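Local coordinates for phosphoribosylaminoimidazole-succinocarboxamide synthase (Pyrococcus horikoshii, PDB 4O7Y), which catalyses the ATP-dependent joining of L-aspartate to carboxyaminoimidazole ribonucleotide, giving SAICAR in de novo purine biosynthesis, at residues A[88-93]-A[176-181]; A[98-103]-A[116-121]; A[170-175]-A[196-201]. One frame throughout, in Å; residues are numbered along the deposited sequence. Where two conformers were deposited one is given.

Interaction 1 (A[88-93]-A[176-181]); sequences LEVVVR and LEFGKD. With C5P (cytidine-5'-monophosphate), chain B.
Val90 and Leu176 form an antiparallel hydrogen-bonded pair: Val90 N donates to Leu176 O at 2.8 Å, nearly straight at 169°, and Leu176 N answers to Val90 O, also at 2.8 Å. On the face that carries these two, Val90 sets CG2 against the edge of the Phe178 ring, 3.9 Å from CE2, the side chains crossing at about a right angle. Chi1 of -68° at Phe178, with CG anti to the carbonyl carbon, swings that edge back to the valine. Two residues farther, where the strands diverge, water 1 accepts from Phe178 N and lies 2.8 Å from Leu88 O. On the other face Glu89 and Glu177 run alongside, their carboxylate planes only 7° apart, with Glu89 OE1 4.1 Å from Glu177 OE2; a salt bridge from Lys175 to Glu177 probably offsets this like charge. Glu89 OE2 reaches to 2.6 Å from N4 of the cytidine monophosphate. With an alanine at Glu89, the cytosine amino group would probably be left without its acidic neighbour. Strand 111-121 flanks the other edge of strand 84-93, helix 143-165 packs on Val90 and Phe178, and strand 186-188 meets Leu176 and Phe178.

Interaction 2 (A[98-103]-A[116-121]); sequences GSLKKR and IVELYY. With C5P (cytidine-5'-monophosphate), chain B; ACT (acetate ion), chain D; ACT (acetate ion), chain C.
Leu100 turns its CG opposite its own backbone N (chi1 -169°), which carries its methyls to strand 116-121, where CD2 meets Ile116 CD1 tip to tip at 4.1 Å. A bend at chi3 (-76°) brings the Arg103 guanidinium round toward Tyr120. Residues 99-102 form a short 3-10 turn in the connection between antiparallel strands 84-93 and 111-121, so the contact folds this connection back on the strand it leads into. Apart from the leucine, the two sides communicate largely through water. Water 2 accepts from Arg103 NE at 2.8 Å and donates to Ser99 OG and to Glu118 OE2, though the place of that oxygen is less sure. Water 3 takes a hydrogen from Arg103 NH2 at 2.7 Å and gives one to Tyr120 OH at 2.9 Å. Both waters lie in the guanidinium plane, which stands almost perpendicular to the Glu118 carboxylate. Farther out, Arg103 NH1 binds an acetate, probably from the crystallisation liquor, and Met130 O of the second subunit. The turn also holds the nucleotide phosphate: Ser99 N donates to O2P at 2.9 Å and Ser99 OG to O3P at 2.7 Å, while at Gly98 a side chain would run into O2P. Inside the strand, Tyr120 OH donates to Glu118 OE1 at 2.6 Å, coming from 55° out of the carboxylate plane.

Interaction 3 (A[170-175]-A[196-201]); sequences ILVDFK and TCRFWD. With C5P (cytidine-5'-monophosphate), chain B.
Asp173 and Arg198 meet with their flat groups turned 72° apart in a salt bridge: Arg198 NH1 stands 2.9 Å from Asp173 OD2, on the syn lone pair of that oxygen, which lies close to the guanidinium plane. Chi1 of 60° puts Asp173 CG between the backbone N and the carbonyl carbon, and from there OD1 accepts the ribose O3' hydroxyl at 2.6 Å. Arg198 NH1 also donates to phosphate O2P at 3.0 Å, so one nitrogen ties the aspartate to the ligand; Arg198 NE is held by Asp211. On the same side Val172 lays CG2 over the face of the Trp200 indole, a CH-pi contact 3.5 Å from the five-membered ring centroid and 17° off its normal. The valine gets there through a beta bulge in this antiparallel pair of strands. Val172 and Asp173 together stand opposite Arg198: Val172 N donates to Arg198 O at 2.9 Å, and Arg198 N to Asp173 O at 2.9 Å, the latter from above the carbonyl plane. The reverse face is apolar. Leu171 CD1 touches Phe199 CE1 at 3.7 Å, Cys197 CB sits over one face of that ring, toward its rim, and Phe174 CB packs on Cys197 SG at 3.6 Å; helix 143-165 closes over Leu171, Phe174 and Phe199. Lys175, bent twice along its chain, passes CE by cytosine O2 and N3 and sends NZ to Glu177 and Asp190. Beside it, water 4 joins Lys175 O to Thr196 OG1.

In the fold
Interactions 1 and 3 are buried pairings in one antiparallel sheet and share strand 169-180, which runs between 84-93 and 197-201, the two pairings overlapping near Phe174. Interaction 2 lies farther out, on the other edge of strand 84-93, partly buried and within reach of the second subunit. The chemistry follows: backbone bonds and apolar packing carry 1 and 3, with a buried salt bridge added in 3, whereas 2 has no direct hydrogen bond between its segments and is joined by two waters and one leucine-isoleucine contact. All three touch the cytidine monophosphate, which probably occupies the place of the phosphoribosyl substrate. Interaction 1 brings an acid to the base and, in one conformer, an arginine to the phosphate, interaction 2 a serine to the phosphate, and interaction 3 contacts base, ribose and phosphate.

Interaction 1 (A[88-93]-A[176-181])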
# COMPACT_ATOMS: atom_id res chain seq x y z
N LEU A 88 -0.74 -12.60 5.94
CA LEU A 88 -0.08 -11.82 4.88
C LEU A 88 0.13 -12.63 3.64
O LEU A 88 0.39 -13.84 3.69
CB LEU A 88 1.32 -11.35 5.33
CG LEU A 88 1.38 -10.42 6.57
CD1 LEU A 88 2.83 -10.23 7.02
CD2 LEU A 88 0.71 -9.08 6.30
N GLU A 89 0.07 -11.93 2.52
CA GLU A 89 0.65 -12.43 1.29
C GLU A 89 1.76 -11.46 0.96
O GLU A 89 1.55 -10.23 0.93
CB GLU A 89 -0.42 -12.52 0.21
CG GLU A 89 -1.42 -13.62 0.57
CD GLU A 89 -2.50 -13.80 -0.47
OE1 GLU A 89 -3.54 -14.41 -0.18
OE2 GLU A 89 -2.30 -13.31 -1.61
N VAL A 90 2.96 -12.01 0.80
CA VAL A 90 4.16 -11.19 0.63
C VAL A 90 4.61 -11.36 -0.80
O VAL A 90 4.93 -12.47 -1.23
CB VAL A 90 5.28 -11.58 1.63
CG1 VAL A 90 6.49 -10.67 1.45
CG2 VAL A 90 4.78 -11.49 3.08
N VAL A 91 4.56 -10.28 -1.57
CA VAL A 91 4.78 -10.36 -3.01
C VAL A 91 6.11 -9.67 -3.37
O VAL A 91 6.33 -8.51 -3.00
CB VAL A 91 3.61 -9.73 -3.80
CG1 VAL A 91 3.92 -9.62 -5.30
CG2 VAL A 91 2.30 -10.51 -3.60
N VAL A 92 6.98 -10.38 -4.07
CA VAL A 92 8.27 -9.84 -4.51
C VAL A 92 8.20 -9.73 -6.04
O VAL A 92 7.77 -10.68 -6.68
CB VAL A 92 9.45 -10.75 -4.12
CG1 VAL A 92 10.78 -10.12 -4.50
CG2 VAL A 92 9.43 -11.05 -2.64
N ARG A 93 8.59 -8.58 -6.59
CA ARG A 93 8.46 -8.32 -8.02
C ARG A 93 9.80 -7.84 -8.62
O ARG A 93 10.43 -6.93 -8.10
CB ARG A 93 7.33 -7.30 -8.26
CG ARG A 93 6.20 -7.41 -7.23
CD ARG A 93 5.00 -6.51 -7.52
NE ARG A 93 4.26 -7.01 -8.66
CZ ARG A 93 3.00 -7.44 -8.66
NH1 ARG A 93 2.23 -7.41 -7.57
NH2 ARG A 93 2.49 -7.88 -9.81
N LEU A 176 4.65 -15.21 -1.42
CA LEU A 176 5.02 -16.03 -0.28
C LEU A 176 4.07 -15.82 0.91
O LEU A 176 3.42 -14.76 1.05
CB LEU A 176 6.44 -15.66 0.20
CG LEU A 176 7.62 -15.89 -0.75
CD1 LEU A 176 8.91 -15.48 -0.03
CD2 LEU A 176 7.71 -17.33 -1.26
N GLU A 177 4.03 -16.84 1.77
CA GLU A 177 3.32 -16.74 3.05
C GLU A 177 4.21 -17.28 4.17
O GLU A 177 5.13 -18.09 3.93
CB GLU A 177 1.98 -17.47 3.01
CG GLU A 177 1.05 -17.02 1.88
CD GLU A 177 -0.36 -17.57 2.02
OE1 GLU A 177 -0.76 -18.06 3.09
OE2 GLU A 177 -1.10 -17.49 1.04
N PHE A 178 3.96 -16.82 5.38
CA PHE A 178 4.87 -17.09 6.49
C PHE A 178 4.05 -17.37 7.73
O PHE A 178 2.91 -16.90 7.85
CB PHE A 178 5.76 -15.87 6.80
CG PHE A 178 6.76 -15.53 5.73
CD1 PHE A 178 8.06 -16.05 5.78
CD2 PHE A 178 6.40 -14.69 4.66
CE1 PHE A 178 9.01 -15.73 4.82
CE2 PHE A 178 7.34 -14.38 3.67
CZ PHE A 178 8.64 -14.91 3.75
N GLY A 179 4.66 -18.08 8.67
CA GLY A 179 4.13 -18.18 10.02
C GLY A 179 5.25 -18.28 11.05
O GLY A 179 6.45 -18.31 10.71
N LYS A 180 4.86 -18.35 12.32
CA LYS A 180 5.81 -18.50 13.40
C LYS A 180 5.75 -19.89 14.00
O LYS A 180 4.67 -20.40 14.24
CB LYS A 180 5.54 -17.47 14.49
CG LYS A 180 6.52 -16.34 14.50
CD LYS A 180 6.51 -15.63 15.85
CE LYS A 180 5.34 -14.67 15.98
NZ LYS A 180 5.80 -13.46 16.73
N ASP A 181 6.93 -20.48 14.23
CA ASP A 181 7.04 -21.76 14.94
C ASP A 181 7.09 -21.55 16.46
O ASP A 181 7.03 -20.41 16.93
CB ASP A 181 8.24 -22.57 14.43
CG ASP A 181 9.60 -21.97 14.83
OD1 ASP A 181 9.73 -21.16 15.75
OD2 ASP A 181 10.57 -22.37 14.20
O3P C5P B . -0.51 -8.72 -7.62
P C5P B . -0.62 -9.66 -8.83
O1P C5P B . -2.01 -10.17 -9.08
O2P C5P B . 0.07 -9.09 -10.05
O5' C5P B . 0.17 -10.98 -8.49
C5' C5P B . 1.56 -10.92 -8.06
C4' C5P B . 2.16 -12.33 -7.95
O4' C5P B . 1.68 -12.92 -6.74
C3' C5P B . 1.73 -13.31 -9.07
O3' C5P B . 2.79 -14.25 -9.30
C2' C5P B . 0.54 -14.06 -8.51
O2' C5P B . 0.43 -15.38 -9.06
C1' C5P B . 0.89 -14.09 -7.02
N1 C5P B . -0.30 -14.11 -6.16
C2 C5P B . -0.69 -15.33 -5.51
N3 C5P B . -1.79 -15.35 -4.71
C4 C5P B . -2.50 -14.21 -4.52
C5 C5P B . -2.15 -13.01 -5.15
C6 C5P B . -1.02 -12.98 -5.97
O2 C5P B . -0.03 -16.37 -5.68
N4 C5P B . -3.59 -14.24 -3.72
O HOH W 1 1.87 -14.95 5.77

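Interaction 2 (A[98-103]-A[116-121])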
# COMPACT_ATOMS: atom_id res chain seq x y z
N GLY A 98 0.99 -7.88 -14.13
CA GLY A 98 -0.16 -8.05 -13.25
C GLY A 98 -0.58 -6.73 -12.65
O GLY A 98 -0.58 -5.70 -13.33
N SER A 99 -0.90 -6.74 -11.36
CA SER A 99 -1.46 -5.57 -10.68
C SER A 99 -0.51 -4.37 -10.57
O SER A 99 -0.94 -3.23 -10.42
CB SER A 99 -1.94 -5.99 -9.28
OG SER A 99 -0.82 -6.20 -8.43
N LEU A 100 0.80 -4.61 -10.62
CA LEU A 100 1.79 -3.53 -10.58
C LEU A 100 1.58 -2.49 -11.71
O LEU A 100 1.88 -1.32 -11.54
CB LEU A 100 3.23 -4.08 -10.59
CG LEU A 100 4.30 -3.01 -10.30
CD1 LEU A 100 4.01 -2.26 -8.99
CD2 LEU A 100 5.68 -3.67 -10.26
N LYS A 101 1.06 -2.93 -12.85
CA LYS A 101 0.76 -2.01 -13.96
C LYS A 101 -0.31 -0.96 -13.59
O LYS A 101 -0.35 0.12 -14.17
CB LYS A 101 0.34 -2.81 -15.19
CG LYS A 101 1.40 -3.80 -15.64
CD LYS A 101 1.00 -4.47 -16.94
CE LYS A 101 -0.43 -4.94 -16.89
NZ LYS A 101 -0.59 -6.08 -17.80
N LYS A 102 -1.14 -1.27 -12.59
CA LYS A 102 -2.17 -0.36 -12.11
C LYS A 102 -1.70 0.48 -10.93
O LYS A 102 -2.45 1.27 -10.37
CB LYS A 102 -3.43 -1.15 -11.71
CG LYS A 102 -4.12 -1.85 -12.87
CD LYS A 102 -5.52 -2.32 -12.48
N ARG A 103 -0.44 0.35 -10.57
CA ARG A 103 0.08 1.06 -9.42
C ARG A 103 1.24 1.98 -9.83
O ARG A 103 1.40 3.05 -9.27
CB ARG A 103 0.50 0.05 -8.35
CG ARG A 103 0.35 0.54 -6.93
CD ARG A 103 0.73 -0.54 -5.92
NE ARG A 103 -0.27 -1.59 -5.75
CZ ARG A 103 -1.43 -1.42 -5.09
NH1 ARG A 103 -1.77 -0.24 -4.57
NH2 ARG A 103 -2.27 -2.44 -4.98
N ILE A 116 10.76 -4.92 -5.87
CA ILE A 116 9.67 -4.37 -5.04
C ILE A 116 9.09 -5.46 -4.11
O ILE A 116 8.86 -6.57 -4.54
CB ILE A 116 8.56 -3.83 -5.97
CG1 ILE A 116 9.13 -2.61 -6.74
CG2 ILE A 116 7.29 -3.50 -5.19
CD1 ILE A 116 8.12 -1.83 -7.56
N VAL A 117 8.88 -5.16 -2.83
CA VAL A 117 8.19 -6.12 -1.94
C VAL A 117 6.85 -5.46 -1.61
O VAL A 117 6.81 -4.26 -1.26
CB VAL A 117 8.95 -6.36 -0.62
CG1 VAL A 117 8.24 -7.40 0.24
CG2 VAL A 117 10.41 -6.76 -0.88
N GLU A 118 5.75 -6.20 -1.76
CA GLU A 118 4.44 -5.67 -1.41
C GLU A 118 3.79 -6.57 -0.36
O GLU A 118 3.91 -7.81 -0.44
CB GLU A 118 3.51 -5.57 -2.62
CG GLU A 118 4.00 -4.68 -3.76
CD GLU A 118 3.13 -4.78 -5.02
OE1 GLU A 118 2.43 -5.80 -5.20
OE2 GLU A 118 3.15 -3.83 -5.84
N LEU A 119 3.15 -5.95 0.63
CA LEU A 119 2.40 -6.68 1.66
C LEU A 119 0.92 -6.57 1.37
O LEU A 119 0.45 -5.45 1.14
CB LEU A 119 2.67 -6.09 3.04
CG LEU A 119 4.17 -6.01 3.37
CD1 LEU A 119 4.43 -5.20 4.63
CD2 LEU A 119 4.75 -7.43 3.47
N TYR A 120 0.21 -7.71 1.43
CA TYR A 120 -1.24 -7.78 1.23
C TYR A 120 -1.85 -8.42 2.48
O TYR A 120 -1.35 -9.42 2.97
CB TYR A 120 -1.63 -8.59 -0.02
CG TYR A 120 -1.25 -7.89 -1.29
CD1 TYR A 120 -2.14 -7.03 -1.94
CD2 TYR A 120 0.03 -8.05 -1.82
CE1 TYR A 120 -1.77 -6.34 -3.10
CE2 TYR A 120 0.41 -7.38 -2.98
CZ TYR A 120 -0.50 -6.53 -3.62
OH TYR A 120 -0.10 -5.86 -4.76
N TYR A 121 -2.90 -7.81 2.99
CA TYR A 121 -3.58 -8.33 4.14
C TYR A 121 -4.52 -9.47 3.68
O TYR A 121 -5.44 -9.25 2.90
CB TYR A 121 -4.32 -7.20 4.84
CG TYR A 121 -5.26 -7.63 5.96
CD1 TYR A 121 -4.96 -8.74 6.77
CD2 TYR A 121 -6.42 -6.92 6.20
CE1 TYR A 121 -5.81 -9.13 7.80
CE2 TYR A 121 -7.28 -7.30 7.22
CZ TYR A 121 -6.97 -8.41 8.00
OH TYR A 121 -7.84 -8.76 8.99
O3P C5P B . -0.51 -8.72 -7.62
P C5P B . -0.62 -9.66 -8.83
O1P C5P B . -2.01 -10.17 -9.08
O2P C5P B . 0.07 -9.09 -10.05
O5' C5P B . 0.17 -10.98 -8.49
C5' C5P B . 1.56 -10.92 -8.06
C4' C5P B . 2.16 -12.33 -7.95
O4' C5P B . 1.68 -12.92 -6.74
C3' C5P B . 1.73 -13.31 -9.07
O3' C5P B . 2.79 -14.25 -9.30
C2' C5P B . 0.54 -14.06 -8.51
O2' C5P B . 0.43 -15.38 -9.06
C1' C5P B . 0.89 -14.09 -7.02
N1 C5P B . -0.30 -14.11 -6.16
C2 C5P B . -0.69 -15.33 -5.51
N3 C5P B . -1.79 -15.35 -4.71
C4 C5P B . -2.50 -14.21 -4.52
C5 C5P B . -2.15 -13.01 -5.15
C6 C5P B . -1.02 -12.98 -5.97
O2 C5P B . -0.03 -16.37 -5.68
N4 C5P B . -3.59 -14.24 -3.72
C ACT D . -5.14 -2.40 -3.06
O ACT D . -5.14 -1.92 -1.92
OXT ACT D . -4.82 -3.58 -3.25
CH3 ACT D . -5.56 -1.55 -4.23
C ACT C . -5.21 1.49 -3.49
O ACT C . -4.13 1.11 -3.94
OXT ACT C . -5.40 2.69 -3.21
CH3 ACT C . -6.33 0.51 -3.29
O HOH W 2 0.78 -3.75 -7.23
O HOH W 3 -2.40 -4.82 -6.25

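Interaction 3 (A[170-175]-A[196-201])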
# COMPACT_ATOMS: atom_id res chain seq x y z
N ILE A 170 12.85 -16.49 -16.45
CA ILE A 170 12.82 -15.23 -15.71
C ILE A 170 11.79 -15.35 -14.58
O ILE A 170 10.61 -15.62 -14.83
CB ILE A 170 12.47 -14.02 -16.60
CG1 ILE A 170 13.46 -13.95 -17.78
CG2 ILE A 170 12.57 -12.72 -15.81
CD1 ILE A 170 12.90 -13.25 -19.00
N LEU A 171 12.24 -15.17 -13.35
CA LEU A 171 11.34 -15.04 -12.21
C LEU A 171 10.78 -13.63 -12.20
O LEU A 171 11.43 -12.68 -11.76
CB LEU A 171 12.07 -15.37 -10.91
CG LEU A 171 11.18 -15.28 -9.66
CD1 LEU A 171 10.01 -16.25 -9.76
CD2 LEU A 171 12.05 -15.57 -8.44
N VAL A 172 9.57 -13.50 -12.73
CA VAL A 172 8.97 -12.18 -12.96
C VAL A 172 8.47 -11.60 -11.62
O VAL A 172 8.79 -10.47 -11.26
CB VAL A 172 7.85 -12.30 -14.02
CG1 VAL A 172 6.84 -11.15 -13.92
CG2 VAL A 172 8.46 -12.39 -15.43
N ASP A 173 7.71 -12.40 -10.86
CA ASP A 173 7.26 -12.02 -9.51
C ASP A 173 6.79 -13.29 -8.80
O ASP A 173 6.77 -14.35 -9.42
CB ASP A 173 6.18 -10.91 -9.53
CG ASP A 173 4.88 -11.32 -10.31
OD1 ASP A 173 4.45 -12.49 -10.31
OD2 ASP A 173 4.26 -10.44 -10.92
N PHE A 174 6.44 -13.21 -7.52
CA PHE A 174 5.89 -14.37 -6.82
C PHE A 174 5.33 -13.98 -5.48
O PHE A 174 5.63 -12.91 -4.94
CB PHE A 174 6.94 -15.50 -6.64
CG PHE A 174 8.14 -15.09 -5.82
CD1 PHE A 174 8.23 -15.44 -4.47
CD2 PHE A 174 9.18 -14.36 -6.38
CE1 PHE A 174 9.32 -15.06 -3.70
CE2 PHE A 174 10.29 -13.99 -5.62
CZ PHE A 174 10.36 -14.34 -4.26
N LYS A 175 4.53 -14.87 -4.92
CA LYS A 175 3.89 -14.63 -3.64
C LYS A 175 4.36 -15.69 -2.63
O LYS A 175 4.40 -16.90 -2.95
CB LYS A 175 2.37 -14.68 -3.77
CG LYS A 175 1.58 -14.38 -2.48
CD LYS A 175 1.32 -15.65 -1.64
CE LYS A 175 0.30 -16.60 -2.30
NZ LYS A 175 0.21 -17.90 -1.55
N THR A 196 1.69 -19.72 -7.94
CA THR A 196 2.01 -18.59 -7.08
C THR A 196 3.22 -17.75 -7.53
O THR A 196 3.66 -16.89 -6.79
CB THR A 196 2.21 -19.05 -5.61
OG1 THR A 196 3.31 -19.94 -5.53
CG2 THR A 196 0.95 -19.72 -5.08
N CYS A 197 3.72 -18.02 -8.74
CA CYS A 197 4.84 -17.28 -9.33
C CYS A 197 4.50 -16.90 -10.76
O CYS A 197 3.68 -17.54 -11.40
CB CYS A 197 6.12 -18.12 -9.37
SG CYS A 197 6.66 -18.87 -7.81
N ARG A 198 5.14 -15.85 -11.26
CA ARG A 198 5.18 -15.66 -12.71
C ARG A 198 6.54 -16.08 -13.22
O ARG A 198 7.56 -15.61 -12.72
CB ARG A 198 4.88 -14.23 -13.11
CG ARG A 198 3.38 -13.91 -13.09
CD ARG A 198 3.08 -12.53 -13.62
NE ARG A 198 1.63 -12.31 -13.62
CZ ARG A 198 0.95 -11.69 -12.67
NH1 ARG A 198 1.57 -11.13 -11.63
NH2 ARG A 198 -0.36 -11.58 -12.77
N PHE A 199 6.53 -16.97 -14.22
CA PHE A 199 7.71 -17.56 -14.86
C PHE A 199 7.61 -17.31 -16.36
O PHE A 199 6.62 -17.71 -17.00
CB PHE A 199 7.74 -19.08 -14.69
CG PHE A 199 7.87 -19.59 -13.28
CD1 PHE A 199 8.80 -19.05 -12.37
CD2 PHE A 199 7.08 -20.67 -12.86
CE1 PHE A 199 8.92 -19.58 -11.09
CE2 PHE A 199 7.22 -21.20 -11.57
CZ PHE A 199 8.15 -20.66 -10.69
N TRP A 200 8.60 -16.62 -16.92
CA TRP A 200 8.65 -16.33 -18.36
C TRP A 200 9.82 -17.02 -18.99
O TRP A 200 10.89 -17.11 -18.40
CB TRP A 200 8.81 -14.84 -18.61
CG TRP A 200 7.58 -14.03 -18.37
CD1 TRP A 200 6.34 -14.45 -17.85
CD2 TRP A 200 7.44 -12.59 -18.59
NE1 TRP A 200 5.46 -13.41 -17.77
CE2 TRP A 200 6.07 -12.25 -18.19
CE3 TRP A 200 8.28 -11.58 -19.05
CZ2 TRP A 200 5.60 -10.95 -18.25
CZ3 TRP A 200 7.78 -10.27 -19.12
CH2 TRP A 200 6.47 -9.97 -18.72
N ASP A 201 9.62 -17.52 -20.21
CA ASP A 201 10.76 -18.05 -20.95
C ASP A 201 11.73 -16.89 -21.22
O ASP A 201 11.30 -15.82 -21.64
CB ASP A 201 10.35 -18.69 -22.27
CG ASP A 201 11.56 -19.14 -23.07
OD1 ASP A 201 12.25 -20.06 -22.63
OD2 ASP A 201 11.85 -18.51 -24.09
O3P C5P B . -0.51 -8.72 -7.62
P C5P B . -0.62 -9.66 -8.83
O1P C5P B . -2.01 -10.17 -9.08
O2P C5P B . 0.07 -9.09 -10.05
O5' C5P B . 0.17 -10.98 -8.49
C5' C5P B . 1.56 -10.92 -8.06
C4' C5P B . 2.16 -12.33 -7.95
O4' C5P B . 1.68 -12.92 -6.74
C3' C5P B . 1.73 -13.31 -9.07
O3' C5P B . 2.79 -14.25 -9.30
C2' C5P B . 0.54 -14.06 -8.51
O2' C5P B . 0.43 -15.38 -9.06
C1' C5P B . 0.89 -14.09 -7.02
N1 C5P B . -0.30 -14.11 -6.16
C2 C5P B . -0.69 -15.33 -5.51
N3 C5P B . -1.79 -15.35 -4.71
C4 C5P B . -2.50 -14.21 -4.52
C5 C5P B . -2.15 -13.01 -5.15
C6 C5P B . -1.02 -12.98 -5.97
O2 C5P B . -0.03 -16.37 -5.68
N4 C5P B . -3.59 -14.24 -3.72
O HOH W 4 5.46 -18.52 -4.69